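Local coordinates for uncharacterized protein (Ruminococcus gnavus, PDB 4HYZ) that is of unknown function but, as a DUF3887 member of the NTF2-like clan, is a small helix-and-sheet protein that is probably exported as a lipoprotein, at residues Ile26-Asp31 against Val90-Gly95; Arg38-Leu43 against Ala102-Met107. All blocks are in the same frame, centred on the assembly; numbering follows the deposited sequence.

Overall arrangement
Interactions 1 and 2 both join the helical layer to the antiparallel sheet, but on opposite sides of the chain's centre, their own centres about 21 Å apart. Interaction 1 ties the end of helix 13-28 to the end of strand 81-92; interaction 2 brings the loop leading into helix 41-44 against the end of strand 95-103, the next strand of the sheet, and the type I turn that follows it. Helix 13-28 links the two: it carries Gln28 of interaction 1 and Asp23, the partner of Arg38 in interaction 2, and Ile26 CD1 packs on Arg38 CG at 3.8 Å. A sulfate, probably from the crystallisation liquor, sits at interaction 2; no active site is known.

Interaction 1. Residues Ile26-Asp31 against Val90-Gly95; sequences IAQSKD and VKYEEG
Gln28 and Tyr92 reach for each other from opposite directions, and their polar ends meet between helix and sheet. The amide N-H of Gln28 NE2 points to Tyr92 OH, with the N-H...O angle at 145°; the 2.5 Å between NE2 and OH is doubtfully short and no sign of unusual strength. The hydroxyl lies almost in the amide plane of Gln28, while the amide stands 65° from the plane of the ring and reaches it at the edge, with NE2 3.3 Å from Tyr92 CE1. Glutamine suits this place because its long chain can bridge segments whose closest CA atoms, of Gln28 and Val90, are still 11.3 Å apart. With CG anti to the carbonyl carbon (chi1 -68°) and the chain extended beyond it, the amide is carried out from the helix to the ring edge. Val90 CG1 adds a looser contact, 4.0 Å from Gln28 NE2.

Tyrosine brings a flat ring to the buried side and a hydroxyl to the amide; the same OH also bonds Tyr99 OH on strand 95-103, so the hydroxyl has two polar partners. Leu59 of helix 49-60 touches both Gln28 and Tyr92. Just beyond, a type I turn is closed by paired backbone bonds between Tyr92 and Gly95, where a side chain would strike the carbonyl of Glu94. A long helix laid across a curved antiparallel sheet is consistent with the NTF2-like fold, to whose clan the DUF3887 family belongs.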
# COMPACT_ATOMS: atom_id res chain seq x y z
N ILE A 26 -15.40 22.12 9.46
CA ILE A 26 -16.23 23.03 8.67
C ILE A 26 -17.51 22.27 8.25
O ILE A 26 -18.58 22.85 8.29
CB ILE A 26 -15.46 23.66 7.47
CG1 ILE A 26 -14.35 24.66 7.95
CG2 ILE A 26 -16.41 24.36 6.50
CD1 ILE A 26 -12.97 24.67 6.91
N ALA A 27 -17.40 20.98 7.87
CA ALA A 27 -18.58 20.16 7.53
C ALA A 27 -19.51 20.01 8.74
O ALA A 27 -20.72 20.16 8.60
CB ALA A 27 -18.15 18.79 7.02
N GLN A 28 -18.94 19.77 9.94
CA GLN A 28 -19.74 19.63 11.17
C GLN A 28 -20.39 20.95 11.62
O GLN A 28 -21.34 20.90 12.40
CB GLN A 28 -18.91 19.07 12.33
CG GLN A 28 -18.48 17.61 12.14
CD GLN A 28 -17.39 17.20 13.11
OE1 GLN A 28 -16.77 18.01 13.83
NE2 GLN A 28 -17.12 15.92 13.13
N SER A 29 -19.89 22.11 11.17
CA SER A 29 -20.41 23.43 11.57
C SER A 29 -21.82 23.70 11.04
O SER A 29 -22.50 24.59 11.56
CB SER A 29 -19.46 24.53 11.10
OG SER A 29 -19.55 24.71 9.70
N LYS A 30 -22.26 22.93 10.02
CA LYS A 30 -23.57 23.02 9.35
C LYS A 30 -23.66 24.27 8.45
O LYS A 30 -24.72 24.56 7.90
CB LYS A 30 -24.78 22.95 10.33
CG LYS A 30 -24.75 21.75 11.27
CD LYS A 30 -26.02 21.61 12.10
CE LYS A 30 -25.75 20.72 13.29
NZ LYS A 30 -26.97 20.44 14.10
N ASP A 31 -22.53 24.98 8.26
CA ASP A 31 -22.44 26.15 7.38
C ASP A 31 -22.12 25.64 5.96
O ASP A 31 -20.95 25.43 5.62
CB ASP A 31 -21.38 27.15 7.90
CG ASP A 31 -21.30 28.46 7.16
OD1 ASP A 31 -21.71 28.51 5.98
OD2 ASP A 31 -20.80 29.43 7.74
N VAL A 90 -12.90 9.47 12.54
CA VAL A 90 -13.52 10.50 13.37
C VAL A 90 -14.33 9.74 14.43
O VAL A 90 -15.20 8.92 14.10
CB VAL A 90 -14.33 11.57 12.61
CG1 VAL A 90 -14.83 12.63 13.56
CG2 VAL A 90 -13.48 12.21 11.51
N LYS A 91 -13.97 9.93 15.69
CA LYS A 91 -14.62 9.22 16.81
C LYS A 91 -15.76 10.08 17.37
O LYS A 91 -15.52 11.20 17.82
CB LYS A 91 -13.61 8.85 17.92
CG LYS A 91 -12.28 8.30 17.39
CD LYS A 91 -11.35 7.85 18.51
CE LYS A 91 -10.15 7.11 17.99
NZ LYS A 91 -9.15 6.86 19.06
N TYR A 92 -17.00 9.60 17.22
CA TYR A 92 -18.21 10.24 17.75
C TYR A 92 -18.69 9.43 18.94
O TYR A 92 -18.23 8.29 19.13
CB TYR A 92 -19.32 10.37 16.70
CG TYR A 92 -18.98 11.26 15.52
CD1 TYR A 92 -19.09 12.65 15.61
CD2 TYR A 92 -18.55 10.72 14.31
CE1 TYR A 92 -18.74 13.48 14.55
CE2 TYR A 92 -18.23 11.54 13.23
CZ TYR A 92 -18.33 12.91 13.35
OH TYR A 92 -18.00 13.72 12.27
N GLU A 93 -19.64 9.97 19.71
CA GLU A 93 -20.22 9.30 20.87
C GLU A 93 -20.85 7.96 20.48
O GLU A 93 -20.69 6.98 21.22
CB GLU A 93 -21.25 10.21 21.55
CG GLU A 93 -20.99 10.45 23.03
N GLU A 94 -21.48 7.88 19.30
CA GLU A 94 -22.11 6.62 18.87
C GLU A 94 -21.13 5.65 18.17
O GLU A 94 -21.51 4.53 17.84
CB GLU A 94 -23.33 6.88 17.97
CG GLU A 94 -24.50 7.55 18.67
CD GLU A 94 -24.96 6.93 19.98
OE1 GLU A 94 -25.07 5.68 20.06
OE2 GLU A 94 -25.21 7.71 20.94
N GLY A 95 -19.88 6.07 17.99
CA GLY A 95 -18.86 5.25 17.35
C GLY A 95 -17.96 5.96 16.36
O GLY A 95 -18.13 7.14 16.08

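Interaction 2. Residues Arg38-Leu43 against Ala102-Met107; sequences RFTKDL and AYDEDM. With SO4 (sulfate ion), chain D.
Thr40 and Asp104 face one another beside a sulfate, and the unusual feature is that this anion lies against two carboxylates. Asp104 OD2 is 2.6 Å from sulfate O4, and Asp106 OD2 is 2.7 Å from sulfate O2; an acid group probably holds a proton. Asp104 OD1 accepts from Asn108 N. The backbone N-H of Lys41 holds sulfate O3 at 3.0 Å, and Asn108 ND2 binds the ion too. Thr40 turns its methyl, CG2, to Asp104 OD2 at 3.1 Å, while OG1, beside both backbone N and carbonyl carbon (chi1 74°), points back to cap Leu43 N weakly. Threonine suits the N-cap, and its methyl is pressed close against the carboxylate oxygen.

Arg38 makes the firmer link. Its chain bends at chi2 and chi3, bringing NH2 2.8 Å from Met107 O, near the guanidinium plane, with an N-H...O angle of 159°. The group is nearly coplanar with the Tyr103 ring and meets it edge to edge, NH2 to CE1 at 3.7 Å; CE of Met107, a selenomethionine, lies over one face of that ring. Asp23 of helix 13-28 pairs with Arg38 NE and accepts from Tyr103 OH. A leucine in place of Arg38 would probably leave Asp23 without its positive mate and Met107 O without this donor. The contact sits at the end of strand 95-103 and the type I turn that follows it, with helix 13-28 along one flank and strand 109-113 bonded to the backbone of Arg38 and Thr40.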
# COMPACT_ATOMS: atom_id res chain seq x y z
N ARG A 38 -14.61 25.32 0.37
CA ARG A 38 -13.39 24.52 0.56
C ARG A 38 -13.11 23.59 -0.66
O ARG A 38 -12.04 23.00 -0.75
CB ARG A 38 -13.47 23.74 1.88
CG ARG A 38 -13.22 24.65 3.12
CD ARG A 38 -11.78 25.19 3.15
NE ARG A 38 -10.85 24.08 2.94
CZ ARG A 38 -10.01 23.91 1.92
NH1 ARG A 38 -9.77 24.90 1.07
NH2 ARG A 38 -9.34 22.78 1.79
N PHE A 39 -14.05 23.51 -1.62
CA PHE A 39 -13.90 22.71 -2.84
C PHE A 39 -13.21 23.54 -3.91
O PHE A 39 -13.31 24.77 -3.88
CB PHE A 39 -15.27 22.21 -3.36
CG PHE A 39 -15.80 21.03 -2.58
CD1 PHE A 39 -16.36 21.20 -1.32
CD2 PHE A 39 -15.67 19.74 -3.08
CE1 PHE A 39 -16.81 20.10 -0.58
CE2 PHE A 39 -16.12 18.63 -2.34
CZ PHE A 39 -16.69 18.82 -1.10
N THR A 40 -12.49 22.87 -4.84
CA THR A 40 -11.87 23.57 -5.98
C THR A 40 -12.95 24.43 -6.67
O THR A 40 -14.11 24.00 -6.74
CB THR A 40 -11.27 22.58 -6.99
OG1 THR A 40 -12.33 21.95 -7.72
CG2 THR A 40 -10.40 21.52 -6.34
N LYS A 41 -12.59 25.64 -7.15
CA LYS A 41 -13.50 26.56 -7.81
C LYS A 41 -14.39 25.86 -8.86
O LYS A 41 -15.61 26.06 -8.85
CB LYS A 41 -12.73 27.72 -8.49
CG LYS A 41 -11.90 28.60 -7.53
CD LYS A 41 -11.03 29.60 -8.29
CE LYS A 41 -10.18 30.47 -7.38
NZ LYS A 41 -9.51 31.57 -8.13
N ASP A 42 -13.78 24.97 -9.70
CA ASP A 42 -14.47 24.25 -10.76
C ASP A 42 -15.51 23.23 -10.26
O ASP A 42 -16.41 22.88 -11.02
CB ASP A 42 -13.44 23.57 -11.68
CG ASP A 42 -13.88 23.46 -13.12
OD1 ASP A 42 -14.17 24.51 -13.75
OD2 ASP A 42 -13.93 22.31 -13.63
N LEU A 43 -15.42 22.73 -9.02
CA LEU A 43 -16.40 21.75 -8.54
C LEU A 43 -17.51 22.34 -7.63
O LEU A 43 -18.47 21.63 -7.36
CB LEU A 43 -15.72 20.59 -7.79
CG LEU A 43 -14.83 19.66 -8.62
CD1 LEU A 43 -13.96 18.85 -7.72
CD2 LEU A 43 -15.65 18.75 -9.53
N ALA A 102 -10.37 13.98 -0.58
CA ALA A 102 -9.35 14.07 -1.62
C ALA A 102 -9.13 15.52 -1.98
O ALA A 102 -10.08 16.30 -1.98
CB ALA A 102 -9.74 13.23 -2.84
N TYR A 103 -7.89 15.86 -2.29
CA TYR A 103 -7.46 17.22 -2.59
C TYR A 103 -6.73 17.32 -3.89
O TYR A 103 -6.01 16.40 -4.28
CB TYR A 103 -6.49 17.69 -1.47
CG TYR A 103 -7.16 17.85 -0.12
CD1 TYR A 103 -7.89 19.00 0.19
CD2 TYR A 103 -7.09 16.84 0.85
CE1 TYR A 103 -8.51 19.16 1.43
CE2 TYR A 103 -7.69 17.00 2.10
CZ TYR A 103 -8.41 18.15 2.38
OH TYR A 103 -9.05 18.32 3.58
N ASP A 104 -6.81 18.51 -4.49
CA ASP A 104 -5.94 18.81 -5.61
C ASP A 104 -4.63 19.39 -4.99
O ASP A 104 -4.55 19.55 -3.74
CB ASP A 104 -6.62 19.74 -6.64
CG ASP A 104 -6.93 21.16 -6.21
OD1 ASP A 104 -6.58 21.55 -5.06
OD2 ASP A 104 -7.45 21.92 -7.03
N GLU A 105 -3.62 19.69 -5.82
CA GLU A 105 -2.33 20.17 -5.30
C GLU A 105 -2.46 21.53 -4.58
O GLU A 105 -1.62 21.82 -3.73
CB GLU A 105 -1.28 20.26 -6.43
CG GLU A 105 -0.78 18.90 -6.89
CD GLU A 105 0.35 18.26 -6.12
OE1 GLU A 105 0.75 18.82 -5.07
OE2 GLU A 105 0.81 17.16 -6.53
N ASP A 106 -3.51 22.33 -4.90
CA ASP A 106 -3.76 23.62 -4.22
C ASP A 106 -4.43 23.41 -2.87
O ASP A 106 -4.77 24.38 -2.20
CB ASP A 106 -4.60 24.57 -5.09
CG ASP A 106 -3.83 25.12 -6.28
OD1 ASP A 106 -2.59 24.95 -6.32
OD2 ASP A 106 -4.46 25.73 -7.16
N MSE A 107 -4.66 22.14 -2.47
CA MSE A 107 -5.22 21.74 -1.16
C MSE A 107 -6.68 22.17 -0.99
O MSE A 107 -7.16 22.44 0.14
CB MSE A 107 -4.32 22.22 0.01
CG MSE A 107 -3.01 21.39 0.11
SE MSE A 107 -3.32 19.47 0.29
CE MSE A 107 -4.43 19.41 1.89
S SO4 D . -8.21 25.38 -7.20
O1 SO4 D . -8.09 24.87 -8.56
O2 SO4 D . -7.13 26.34 -6.97
O3 SO4 D . -9.58 26.02 -7.02
O4 SO4 D . -8.03 24.30 -6.26